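Side-chain contacts in peroxidase (Cellulomonas bogoriensis 69B4 = DSM 16987, PDB 6QZO), which is a heme b-containing member of the DyP-type peroxidase family that probably uses hydrogen peroxide to oxidise its substrates: residues A[86-91]-A[162-167]; A[70-75]-A[374-379]; A[120-125]-A[228-233]; A[34-39]-A[214-219]; A[185-188]-A[192-195]. All blocks are in the same frame, centred on the assembly; numbering follows the deposited sequence.

Interaction 1 (A[86-91]-A[162-167]); sequences ADSEPE and LTKEAQ
Glu165, with CG set anti to its backbone N (chi1 -152°), bends at its second torsion and lays its carboxylate against Ala86, while Lys164 kinks at chi3 (66°) and carries its ammonium group past Ser88 toward the second subunit. Both side chains come from the region of helix 152-165, in the N-terminal half of the DyP-type fold, and meet the loop between helix 61-78 and strand 100-105. The example illustrates how an acid side chain can hold a loop by taking one of its backbone N-H groups. Glu165 OE1 receives Ala86 N at 3.1 Å on its syn lone pair, the one facing the other oxygen, along a bond bent to 144°. Ala86 CB presses on the same carboxylate, 3.2 Å from Glu165 OE1 and 3.4 Å from Glu165 OE2. Asp74 OD2 is modelled implausibly close to Glu165 OE1, so the placement there is doubtful.

The lysine end works differently. Lys164 NZ stands 3.0 Å from Ser88 OG, but the angle is too poor for a hydrogen bond, and its salt bridge runs to Asp244 of the second subunit. Ser88 OG instead donates to Glu89 OE2 at 2.6 Å, meeting the carboxylate from above its plane. Glu89 OE2 is in turn bridged to Arg251 of the second subunit, which makes this patch part of the dimer interface. Behind the ammonium group, the methylene carbon Lys164 CE passes 3.6 Å from Ala86 O.

Interaction 2 (A[70-75]-A[374-379]); sequences VWTVDI and EYVGQR
Thr72 OG1 accepts the backbone N of Val376 at 3.1 Å, in a nearly straight bond of 163°; the one hydrogen bond between the two segments, it ties helix 61-78 to the C-terminal tail. Carbon atoms close in around the same hydroxyl: Tyr375 CB lies 3.4 Å and Val376 CG1 3.5 Å from Thr72 OG1. The methyl branch does separate work, with Thr72 CG2 resting 3.7 Å from Glu374 O.

One shell further out, the hydroxyl is steered by its own helix. With OG1 turned beside the backbone N (chi1 -61°), it also bonds Leu68 O one turn earlier, so the buried oxygen serves two partners. A valine here would probably leave the Val376 N-H without its acceptor and the tail less firmly fixed to the helix. The tail is braced from behind as well: Gln378 OE1 takes Tyr375 N at 3.2 Å, from a direction tilted well out of the carbonyl plane, and Gln378 CB sits over the centre of one face of the Tyr375 ring.

What Thr72 grips is an element with internal bonds of its own, a type II beta turn from Tyr375 to Gln378 whose Gly377, at positive phi, also occupies the N-cap position of helix 378-381.

Interaction 3 (A[120-125]-A[228-233]); sequences PAWLHP and GTSMVV
Trp122 lays one face of its indole on Ser230, and the touching is done almost wholly by a single methylene. Ser230 CB stands 3.3 Å from Trp122 CZ3 and 3.4 Å from Trp122 CH2; measured to the centroid of the six-membered ring it is 3.6 Å away, 26° off the ring normal, a CH-pi contact over the face. Pro120 CB lies against the opposite face, and the indole is thus sandwiched between its own loop and the strand. A first torsion that puts CG between the backbone N and the carbonyl carbon (chi1 50°) swings the ring over toward the strand. The serine hydroxyl takes no part in this, being hydrogen-bonded to Gln332 O, while Thr229 O approaches Trp122 CH2 only obliquely, at 3.8 Å.

Away from the indole the packing gives way to surface. Ala121 and Pro125 are exposed, and His124 is partly so, held through His124 ND1 to Pro125 O (2.7 Å) in the plane of its ring and through NE2 to Asp336. The chain makes a type I turn from Pro120 to Leu123, then an inverse gamma turn centred on Leu123.

Within the fold, strand 229-238 lies between strands 323-332 and 356-366 of the C-terminal sheet; Trp122 covers its Ser230 side, wedged among Val335 of helix 335-338, Ala365 of strand 356-366 and Leu225.

Interaction 4 (A[34-39]-A[214-219]); sequences GEHQAG and LLWHRD
Trp216 offers His36 a flat platform, and the loop 214-219 can be read as the building of that platform and its outer side. Leu215 comes first: its CD2 lies under the indole, on the face that His36 does not use. Next, Trp216 takes the imidazole in a face-to-face stack, the centroids of the His36 ring and the indole five-membered ring 3.6 Å apart and the planes only 9° from parallel. His36 ND1 sits 3.3 Å from Trp216 CD2, and the two ring nitrogens His36 NE2 and Trp216 NE1 come within 3.5 Å. The six-membered ring is used too, with His36 CB over its face in a CH-pi contact, 3.8 Å from the centroid. The imidazole cannot easily spin, because its ND1 is hydrogen-bonded to Gly227 O and Glu35 CG rests on its other face. With alanine in place of the tryptophan, the imidazole would probably lose its stacking partner and a gap open between His36 and Leu215.

Past His217, whose backbone pairs with Gly227 and Gly228, Arg218 bends at chi3 (77°) and brings Arg218 NH1 to Glu35 OE2, a long salt bridge of 3.9 Å with the two charged planes 68° apart. This pair lies on the solvent-exposed side. The stack behind it joins the two halves of the DyP-type fold, fastening the segment before strand 47-55 to the loop that leads into strand 229-238.

Interaction 5 (A[185-188]-A[192-195]); sequences ISEP and SMRN
The heme-pocket loop of this DyP-type peroxidase is held here by Glu187, which hydrogen-bonds the backbone of Arg194 just before the pocket residue Asn195, itself in contact with the heme. The same loop runs on through Gly198 to Gly202, the counterpart of the family's GXXDG signature, here with a glutamate at the fourth place.

Glu187 OE2 receives Arg194 N at 3.1 Å and 151°, but from almost straight above the carboxylate plane, 83° out of it. The bend at chi2 (-70°) turns the carboxylate across the start of the arginine side chain, and Glu187 OE1 comes 3.1 Å from Arg194 CG and 3.4 Å from Arg194 CB. Glu187 and Arg194 do not pair through their charges. Glu187 OE1 forms its salt bridge with Arg181, whereas the guanidinium, 5.0 Å away when measured from Glu187 OE1 to Arg194 NE, is taken up by carbonyls: NH1 bonds Gly198 O and Leu259 O. One arginine thus connects the glutamate, through its backbone, with the signature loop, through its side chain. The carboxylate also skirts the neighbouring main chain, where Glu187 OE2 passes 3.7 Å from Met193 CA.

Interaction 1 packs against helix 61-78, which carries interaction 2: their centres are 15 Å apart, and Trp71 NE1 probably bonds Leu162 O at 2.9 Å between them. Interaction 2 touches interaction 4 through Val376 CG2 and Gln37 OE1, 3.7 Å apart. Interaction 4 runs into interaction 3, where Thr229 OG1 probably bonds Leu215 O at 2.7 Å. These four form a continuous series across the N- and C-terminal halves of the chain. Interaction 5 stands apart, its centre 27 Å or more from the others, yet it reaches the heme, which Asn195 touches, whereas the Ser230 side chain of interaction 3 is about 12 Å from it. Interactions 1 and 5 both touch the second subunit.

Interaction 1 (A[86-91]-A[162-167])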
# COMPACT_ATOMS: atom_id res chain seq x y z
N ALA A 86 -1.23 -7.60 23.32
CA ALA A 86 -2.56 -7.95 22.76
C ALA A 86 -2.37 -8.50 21.34
O ALA A 86 -2.89 -7.84 20.37
CB ALA A 86 -3.48 -6.74 22.76
N ASP A 87 -1.65 -9.62 21.20
CA ASP A 87 -1.17 -10.13 19.88
C ASP A 87 -1.54 -11.61 19.74
O ASP A 87 -0.86 -12.48 20.27
CB ASP A 87 0.32 -9.86 19.68
CG ASP A 87 0.81 -10.09 18.25
OD1 ASP A 87 0.09 -10.75 17.47
OD2 ASP A 87 1.95 -9.67 17.96
N SER A 88 -2.63 -11.85 19.00
CA SER A 88 -3.24 -13.16 18.70
C SER A 88 -2.70 -13.72 17.38
O SER A 88 -3.08 -14.87 17.06
CB SER A 88 -4.75 -13.00 18.69
OG SER A 88 -5.13 -11.75 18.11
N GLU A 89 -1.84 -12.99 16.66
CA GLU A 89 -1.22 -13.45 15.37
C GLU A 89 0.30 -13.34 15.48
O GLU A 89 0.94 -12.59 14.75
CB GLU A 89 -1.76 -12.66 14.18
CG GLU A 89 -3.26 -12.81 13.97
CD GLU A 89 -4.10 -11.83 14.76
OE1 GLU A 89 -3.89 -10.60 14.61
OE2 GLU A 89 -4.94 -12.29 15.55
N PRO A 90 0.93 -14.09 16.42
CA PRO A 90 2.35 -13.95 16.69
C PRO A 90 3.27 -14.16 15.47
O PRO A 90 4.28 -13.49 15.39
CB PRO A 90 2.62 -15.01 17.77
CG PRO A 90 1.43 -15.95 17.73
CD PRO A 90 0.27 -15.09 17.28
N GLU A 91 2.91 -15.07 14.57
CA GLU A 91 3.72 -15.40 13.37
C GLU A 91 3.84 -14.19 12.45
O GLU A 91 4.85 -14.10 11.70
CB GLU A 91 3.12 -16.59 12.62
CG GLU A 91 3.34 -17.91 13.34
CD GLU A 91 2.35 -18.26 14.44
OE1 GLU A 91 1.29 -17.57 14.55
OE2 GLU A 91 2.66 -19.20 15.20
N LEU A 162 -1.11 -2.28 17.87
CA LEU A 162 -1.07 -0.98 18.59
C LEU A 162 -2.49 -0.42 18.69
O LEU A 162 -2.84 0.14 19.76
CB LEU A 162 -0.13 -0.02 17.87
CG LEU A 162 1.33 -0.44 17.88
CD1 LEU A 162 2.12 0.33 16.83
CD2 LEU A 162 1.95 -0.28 19.26
N THR A 163 -3.30 -0.57 17.64
CA THR A 163 -4.68 -0.05 17.56
C THR A 163 -5.54 -0.78 18.59
O THR A 163 -6.26 -0.10 19.35
CB THR A 163 -5.24 -0.17 16.14
OG1 THR A 163 -4.38 0.56 15.27
CG2 THR A 163 -6.65 0.37 16.00
N LYS A 164 -5.49 -2.12 18.59
CA LYS A 164 -6.23 -2.97 19.55
C LYS A 164 -5.87 -2.62 20.99
O LYS A 164 -6.76 -2.64 21.84
CB LYS A 164 -5.89 -4.45 19.32
CG LYS A 164 -6.67 -5.14 18.23
CD LYS A 164 -6.08 -6.49 17.86
CE LYS A 164 -6.18 -7.49 18.99
NZ LYS A 164 -5.75 -8.85 18.56
N GLU A 165 -4.59 -2.35 21.26
CA GLU A 165 -4.08 -2.08 22.63
C GLU A 165 -4.76 -0.83 23.20
O GLU A 165 -4.95 -0.79 24.43
CB GLU A 165 -2.57 -1.88 22.59
CG GLU A 165 -1.90 -2.27 23.88
CD GLU A 165 -1.97 -3.76 24.10
OE1 GLU A 165 -1.23 -4.50 23.42
OE2 GLU A 165 -2.81 -4.18 24.94
N ALA A 166 -5.11 0.14 22.34
CA ALA A 166 -5.70 1.44 22.71
C ALA A 166 -7.23 1.34 22.84
O ALA A 166 -7.85 2.37 23.21
CB ALA A 166 -5.31 2.48 21.70
N GLN A 167 -7.81 0.18 22.54
CA GLN A 167 -9.30 0.01 22.52
C GLN A 167 -9.83 0.44 23.90
O GLN A 167 -9.32 -0.08 24.94
CB GLN A 167 -9.69 -1.44 22.18
CG GLN A 167 -10.94 -1.56 21.29
CD GLN A 167 -10.64 -1.97 19.86
OE1 GLN A 167 -11.26 -1.49 18.90
NE2 GLN A 167 -9.71 -2.89 19.68

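Interaction 2 (A[70-75]-A[374-379])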
# COMPACT_ATOMS: atom_id res chain seq x y z
N VAL A 70 1.36 0.43 27.87
CA VAL A 70 1.04 -0.80 27.07
C VAL A 70 1.70 -0.68 25.69
O VAL A 70 2.24 -1.68 25.20
CB VAL A 70 -0.47 -1.11 26.98
CG1 VAL A 70 -1.04 -1.44 28.35
CG2 VAL A 70 -1.26 0.01 26.33
N TRP A 71 1.71 0.52 25.10
CA TRP A 71 2.34 0.77 23.78
C TRP A 71 3.85 0.55 23.87
O TRP A 71 4.43 -0.02 22.93
CB TRP A 71 2.02 2.17 23.26
CG TRP A 71 0.72 2.25 22.52
CD1 TRP A 71 -0.06 1.23 22.06
CD2 TRP A 71 0.08 3.47 22.10
NE1 TRP A 71 -1.15 1.73 21.42
CE2 TRP A 71 -1.10 3.10 21.42
CE3 TRP A 71 0.36 4.83 22.27
CZ2 TRP A 71 -1.98 4.04 20.88
CZ3 TRP A 71 -0.51 5.75 21.74
CH2 TRP A 71 -1.66 5.36 21.07
N THR A 72 4.47 1.00 24.96
CA THR A 72 5.94 0.83 25.17
C THR A 72 6.28 -0.66 25.11
O THR A 72 7.22 -1.03 24.40
CB THR A 72 6.39 1.48 26.48
OG1 THR A 72 6.10 2.88 26.36
CG2 THR A 72 7.86 1.25 26.73
N VAL A 73 5.51 -1.49 25.80
CA VAL A 73 5.70 -2.98 25.77
C VAL A 73 5.63 -3.45 24.31
O VAL A 73 6.58 -4.14 23.86
CB VAL A 73 4.66 -3.70 26.64
CG1 VAL A 73 4.79 -5.20 26.52
CG2 VAL A 73 4.79 -3.27 28.11
N ASP A 74 4.57 -3.07 23.59
CA ASP A 74 4.29 -3.53 22.20
C ASP A 74 5.41 -3.05 21.27
O ASP A 74 5.85 -3.83 20.42
CB ASP A 74 2.91 -3.08 21.72
CG ASP A 74 1.76 -3.89 22.31
OD1 ASP A 74 2.04 -4.98 22.84
OD2 ASP A 74 0.60 -3.41 22.23
N ILE A 75 5.86 -1.80 21.42
CA ILE A 75 6.96 -1.24 20.59
C ILE A 75 8.23 -2.06 20.86
O ILE A 75 8.91 -2.44 19.89
CB ILE A 75 7.17 0.25 20.87
CG1 ILE A 75 5.96 1.09 20.45
CG2 ILE A 75 8.43 0.75 20.17
CD1 ILE A 75 6.01 2.50 20.96
N GLU A 374 11.91 2.13 31.27
CA GLU A 374 11.17 3.41 31.16
C GLU A 374 10.00 3.20 30.19
O GLU A 374 9.85 2.08 29.68
CB GLU A 374 12.13 4.52 30.74
CG GLU A 374 13.27 4.75 31.73
CD GLU A 374 14.30 5.80 31.32
OE1 GLU A 374 14.27 6.26 30.16
OE2 GLU A 374 15.11 6.21 32.19
N TYR A 375 9.18 4.23 29.96
CA TYR A 375 8.09 4.22 28.95
C TYR A 375 8.05 5.57 28.23
O TYR A 375 8.45 6.61 28.80
CB TYR A 375 6.77 3.83 29.60
CG TYR A 375 6.15 4.86 30.51
CD1 TYR A 375 5.29 5.82 30.01
CD2 TYR A 375 6.39 4.84 31.87
CE1 TYR A 375 4.69 6.75 30.84
CE2 TYR A 375 5.79 5.76 32.71
CZ TYR A 375 4.94 6.72 32.20
OH TYR A 375 4.36 7.64 33.02
N VAL A 376 7.61 5.55 26.97
CA VAL A 376 7.62 6.74 26.08
C VAL A 376 6.69 7.80 26.70
O VAL A 376 5.54 7.47 27.03
CB VAL A 376 7.23 6.38 24.64
CG1 VAL A 376 5.79 5.89 24.54
CG2 VAL A 376 7.49 7.54 23.70
N GLY A 377 7.21 9.02 26.88
CA GLY A 377 6.44 10.18 27.36
C GLY A 377 6.40 10.25 28.87
O GLY A 377 5.69 11.11 29.41
N GLN A 378 7.18 9.40 29.53
CA GLN A 378 7.23 9.28 31.01
C GLN A 378 7.55 10.65 31.65
O GLN A 378 6.87 11.00 32.63
CB GLN A 378 8.27 8.23 31.39
CG GLN A 378 8.37 7.99 32.89
CD GLN A 378 9.28 6.81 33.15
OE1 GLN A 378 9.95 6.31 32.24
NE2 GLN A 378 9.29 6.35 34.38
N ARG A 379 8.53 11.39 31.13
CA ARG A 379 8.96 12.71 31.68
C ARG A 379 7.79 13.71 31.65
O ARG A 379 7.76 14.59 32.52
CB ARG A 379 10.18 13.28 30.93
CG ARG A 379 11.49 12.59 31.26
CD ARG A 379 12.71 13.21 30.58
NE ARG A 379 12.82 12.81 29.18
CZ ARG A 379 13.46 11.72 28.71
NH1 ARG A 379 14.08 10.89 29.54
NH2 ARG A 379 13.49 11.46 27.41

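Interaction 3 (A[120-125]-A[228-233])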
# COMPACT_ATOMS: atom_id res chain seq x y z
N PRO A 120 4.50 23.06 24.99
CA PRO A 120 5.33 24.09 24.36
C PRO A 120 4.47 25.08 23.57
O PRO A 120 3.37 24.72 23.17
CB PRO A 120 6.27 23.30 23.44
CG PRO A 120 5.58 21.95 23.24
CD PRO A 120 4.79 21.69 24.51
N ALA A 121 4.95 26.31 23.40
CA ALA A 121 4.25 27.42 22.70
C ALA A 121 3.86 27.00 21.28
O ALA A 121 2.87 27.53 20.75
CB ALA A 121 5.14 28.65 22.68
N TRP A 122 4.61 26.10 20.65
CA TRP A 122 4.41 25.69 19.24
C TRP A 122 3.45 24.50 19.09
O TRP A 122 3.22 24.09 17.97
CB TRP A 122 5.76 25.43 18.57
CG TRP A 122 6.69 24.51 19.31
CD1 TRP A 122 7.81 24.87 19.99
CD2 TRP A 122 6.60 23.08 19.41
NE1 TRP A 122 8.43 23.77 20.52
CE2 TRP A 122 7.71 22.65 20.18
CE3 TRP A 122 5.68 22.12 18.96
CZ2 TRP A 122 7.92 21.31 20.48
CZ3 TRP A 122 5.90 20.80 19.26
CH2 TRP A 122 6.99 20.40 20.03
N LEU A 123 2.87 23.98 20.17
CA LEU A 123 1.96 22.80 20.08
C LEU A 123 0.53 23.28 19.85
O LEU A 123 -0.22 23.42 20.83
CB LEU A 123 2.04 21.94 21.34
CG LEU A 123 1.23 20.65 21.28
CD1 LEU A 123 1.62 19.85 20.06
CD2 LEU A 123 1.39 19.83 22.55
N HIS A 124 0.20 23.54 18.58
CA HIS A 124 -1.12 24.05 18.11
C HIS A 124 -1.19 23.82 16.61
O HIS A 124 -0.16 23.69 15.96
CB HIS A 124 -1.30 25.54 18.49
CG HIS A 124 -0.26 26.43 17.90
ND1 HIS A 124 -0.18 26.66 16.55
CD2 HIS A 124 0.73 27.15 18.45
CE1 HIS A 124 0.83 27.47 16.28
NE2 HIS A 124 1.41 27.79 17.43
N PRO A 125 -2.40 23.74 16.00
CA PRO A 125 -2.49 23.65 14.53
C PRO A 125 -1.70 24.79 13.87
O PRO A 125 -1.62 25.87 14.43
CB PRO A 125 -3.99 23.80 14.26
CG PRO A 125 -4.65 23.32 15.56
CD PRO A 125 -3.71 23.72 16.68
N GLY A 228 13.66 15.16 22.52
CA GLY A 228 12.43 15.14 21.72
C GLY A 228 12.48 16.18 20.61
O GLY A 228 13.55 16.77 20.35
N THR A 229 11.34 16.39 19.96
CA THR A 229 11.24 17.21 18.74
C THR A 229 9.77 17.53 18.51
O THR A 229 8.93 17.17 19.37
CB THR A 229 11.92 16.49 17.56
OG1 THR A 229 12.03 17.38 16.44
CG2 THR A 229 11.19 15.23 17.15
N SER A 230 9.49 18.23 17.41
CA SER A 230 8.13 18.51 16.92
C SER A 230 7.97 17.80 15.57
O SER A 230 8.99 17.61 14.89
CB SER A 230 7.88 19.98 16.81
OG SER A 230 8.62 20.53 15.74
N MET A 231 6.75 17.41 15.26
CA MET A 231 6.39 16.68 14.03
C MET A 231 5.26 17.43 13.34
O MET A 231 4.28 17.74 14.02
CB MET A 231 5.95 15.26 14.36
CG MET A 231 5.34 14.51 13.19
SD MET A 231 4.88 12.85 13.76
CE MET A 231 3.84 12.34 12.40
N VAL A 232 5.43 17.72 12.05
CA VAL A 232 4.36 18.25 11.15
C VAL A 232 4.03 17.15 10.15
O VAL A 232 4.96 16.58 9.58
CB VAL A 232 4.82 19.53 10.44
CG1 VAL A 232 3.88 19.91 9.31
CG2 VAL A 232 4.98 20.68 11.42
N VAL A 233 2.73 16.90 9.95
CA VAL A 233 2.20 16.05 8.85
C VAL A 233 1.27 16.92 8.00
O VAL A 233 0.19 17.28 8.51
CB VAL A 233 1.46 14.82 9.39
CG1 VAL A 233 0.91 13.94 8.29
CG2 VAL A 233 2.37 14.01 10.29

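Interaction 4 (A[34-39]-A[214-219])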
# COMPACT_ATOMS: atom_id res chain seq x y z
N GLY A 34 17.11 4.73 23.12
CA GLY A 34 18.23 5.67 22.97
C GLY A 34 17.88 7.02 23.55
O GLY A 34 16.77 7.16 24.10
N GLU A 35 18.80 7.98 23.45
CA GLU A 35 18.60 9.43 23.73
C GLU A 35 17.32 9.89 23.01
O GLU A 35 16.56 10.66 23.62
CB GLU A 35 19.85 10.21 23.28
CG GLU A 35 19.85 11.68 23.69
CD GLU A 35 21.17 12.42 23.58
OE1 GLU A 35 22.09 11.89 22.95
OE2 GLU A 35 21.23 13.58 24.01
N HIS A 36 17.08 9.43 21.78
CA HIS A 36 15.91 9.86 20.96
C HIS A 36 15.05 8.65 20.59
O HIS A 36 15.56 7.52 20.63
CB HIS A 36 16.38 10.58 19.70
CG HIS A 36 17.53 11.51 19.91
ND1 HIS A 36 17.38 12.75 20.50
CD2 HIS A 36 18.84 11.41 19.56
CE1 HIS A 36 18.55 13.37 20.52
NE2 HIS A 36 19.46 12.56 19.95
N GLN A 37 13.79 8.89 20.23
CA GLN A 37 12.91 7.87 19.60
C GLN A 37 13.51 7.52 18.23
O GLN A 37 14.08 8.41 17.59
CB GLN A 37 11.48 8.38 19.42
CG GLN A 37 10.70 8.51 20.73
CD GLN A 37 9.22 8.67 20.51
OE1 GLN A 37 8.52 7.72 20.17
NE2 GLN A 37 8.73 9.89 20.70
N ALA A 38 13.42 6.26 17.81
CA ALA A 38 13.81 5.82 16.45
C ALA A 38 12.72 6.29 15.49
O ALA A 38 11.64 6.70 15.98
CB ALA A 38 13.97 4.32 16.43
N GLY A 39 12.99 6.26 14.19
CA GLY A 39 11.99 6.57 13.15
C GLY A 39 12.03 8.02 12.74
O GLY A 39 11.11 8.45 12.03
N LEU A 214 18.92 22.04 15.65
CA LEU A 214 17.78 22.47 14.79
C LEU A 214 16.73 21.36 14.69
O LEU A 214 15.66 21.63 14.11
CB LEU A 214 18.30 22.86 13.41
CG LEU A 214 19.29 24.03 13.38
CD1 LEU A 214 19.66 24.40 11.95
CD2 LEU A 214 18.71 25.24 14.10
N LEU A 215 17.00 20.18 15.24
CA LEU A 215 16.07 19.02 15.23
C LEU A 215 15.62 18.70 16.66
O LEU A 215 14.40 18.55 16.90
CB LEU A 215 16.81 17.83 14.62
CG LEU A 215 16.05 16.50 14.64
CD1 LEU A 215 14.75 16.64 13.87
CD2 LEU A 215 16.90 15.37 14.09
N TRP A 216 16.59 18.55 17.55
CA TRP A 216 16.43 17.98 18.92
C TRP A 216 16.29 19.11 19.95
O TRP A 216 17.12 20.04 19.92
CB TRP A 216 17.62 17.09 19.25
CG TRP A 216 17.84 15.91 18.34
CD1 TRP A 216 19.01 15.57 17.72
CD2 TRP A 216 16.89 14.87 18.01
NE1 TRP A 216 18.85 14.40 17.03
CE2 TRP A 216 17.57 13.95 17.19
CE3 TRP A 216 15.55 14.62 18.32
CZ2 TRP A 216 16.95 12.81 16.67
CZ3 TRP A 216 14.94 13.49 17.82
CH2 TRP A 216 15.63 12.60 17.00
N HIS A 217 15.27 19.02 20.81
CA HIS A 217 15.10 19.86 22.02
C HIS A 217 16.12 19.39 23.06
O HIS A 217 16.19 18.16 23.29
CB HIS A 217 13.64 19.75 22.51
CG HIS A 217 13.22 20.75 23.53
ND1 HIS A 217 13.38 20.54 24.89
CD2 HIS A 217 12.59 21.93 23.38
CE1 HIS A 217 12.86 21.57 25.55
NE2 HIS A 217 12.38 22.45 24.64
N ARG A 218 16.92 20.30 23.62
CA ARG A 218 17.94 19.95 24.65
C ARG A 218 17.57 20.59 25.99
O ARG A 218 16.87 19.92 26.78
CB ARG A 218 19.33 20.35 24.15
CG ARG A 218 19.97 19.34 23.21
CD ARG A 218 21.42 19.69 22.91
NE ARG A 218 22.36 19.37 24.00
CZ ARG A 218 22.95 18.19 24.19
NH1 ARG A 218 22.71 17.16 23.40
NH2 ARG A 218 23.80 18.03 25.19
N ASP A 219 17.99 21.84 26.25
CA ASP A 219 18.04 22.41 27.63
C ASP A 219 16.71 23.09 27.98
O ASP A 219 16.31 23.03 29.15
CB ASP A 219 19.23 23.37 27.80
CG ASP A 219 19.30 24.50 26.78
OD1 ASP A 219 19.38 24.21 25.57
OD2 ASP A 219 19.33 25.68 27.20

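Interaction 5 (A[185-188]-A[192-195])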
# COMPACT_ATOMS: atom_id res chain seq x y z
N ILE A 185 16.01 -2.06 -3.60
CA ILE A 185 15.67 -1.30 -4.84
C ILE A 185 15.98 0.18 -4.61
O ILE A 185 15.31 0.81 -3.80
CB ILE A 185 14.22 -1.53 -5.28
CG1 ILE A 185 13.93 -3.02 -5.51
CG2 ILE A 185 13.90 -0.70 -6.52
CD1 ILE A 185 12.52 -3.30 -5.96
N SER A 186 17.01 0.66 -5.30
CA SER A 186 17.49 2.06 -5.33
C SER A 186 16.94 2.75 -6.58
O SER A 186 16.74 2.05 -7.62
CB SER A 186 19.00 2.10 -5.27
OG SER A 186 19.42 1.57 -4.03
N GLU A 187 16.72 4.06 -6.48
CA GLU A 187 16.19 4.90 -7.59
C GLU A 187 17.14 4.82 -8.77
O GLU A 187 18.29 4.38 -8.63
CB GLU A 187 16.01 6.35 -7.13
CG GLU A 187 15.10 6.52 -5.93
CD GLU A 187 13.62 6.24 -6.15
OE1 GLU A 187 13.22 5.97 -7.32
OE2 GLU A 187 12.85 6.29 -5.14
N PRO A 188 16.69 5.20 -9.99
CA PRO A 188 17.60 5.40 -11.12
C PRO A 188 18.76 6.36 -10.78
O PRO A 188 18.51 7.51 -10.38
CB PRO A 188 16.69 6.00 -12.21
CG PRO A 188 15.28 5.52 -11.86
CD PRO A 188 15.27 5.39 -10.35
N SER A 192 17.88 10.07 -4.27
CA SER A 192 17.44 10.00 -2.84
C SER A 192 16.05 9.38 -2.70
O SER A 192 15.92 8.34 -2.00
CB SER A 192 17.49 11.36 -2.19
OG SER A 192 16.37 12.14 -2.57
N MET A 193 15.04 9.97 -3.34
CA MET A 193 13.64 9.46 -3.43
C MET A 193 12.99 10.09 -4.66
O MET A 193 13.25 11.29 -4.93
CB MET A 193 12.82 9.81 -2.19
CG MET A 193 11.42 9.21 -2.17
SD MET A 193 10.26 10.09 -1.07
CE MET A 193 9.33 11.04 -2.28
N ARG A 194 12.16 9.31 -5.35
CA ARG A 194 11.33 9.77 -6.49
C ARG A 194 9.91 9.92 -5.99
O ARG A 194 9.45 8.98 -5.35
CB ARG A 194 11.38 8.78 -7.66
CG ARG A 194 12.69 8.83 -8.44
CD ARG A 194 12.68 9.97 -9.43
NE ARG A 194 13.95 10.07 -10.15
CZ ARG A 194 14.23 11.03 -11.01
NH1 ARG A 194 13.34 11.97 -11.28
NH2 ARG A 194 15.41 11.05 -11.61
N ASN A 195 9.28 11.06 -6.24
CA ASN A 195 7.86 11.32 -5.90
C ASN A 195 7.03 11.07 -7.16
O ASN A 195 7.63 10.83 -8.23
CB ASN A 195 7.67 12.69 -5.25
CG ASN A 195 7.84 13.85 -6.21
OD1 ASN A 195 7.57 13.73 -7.40
ND2 ASN A 195 8.29 14.98 -5.70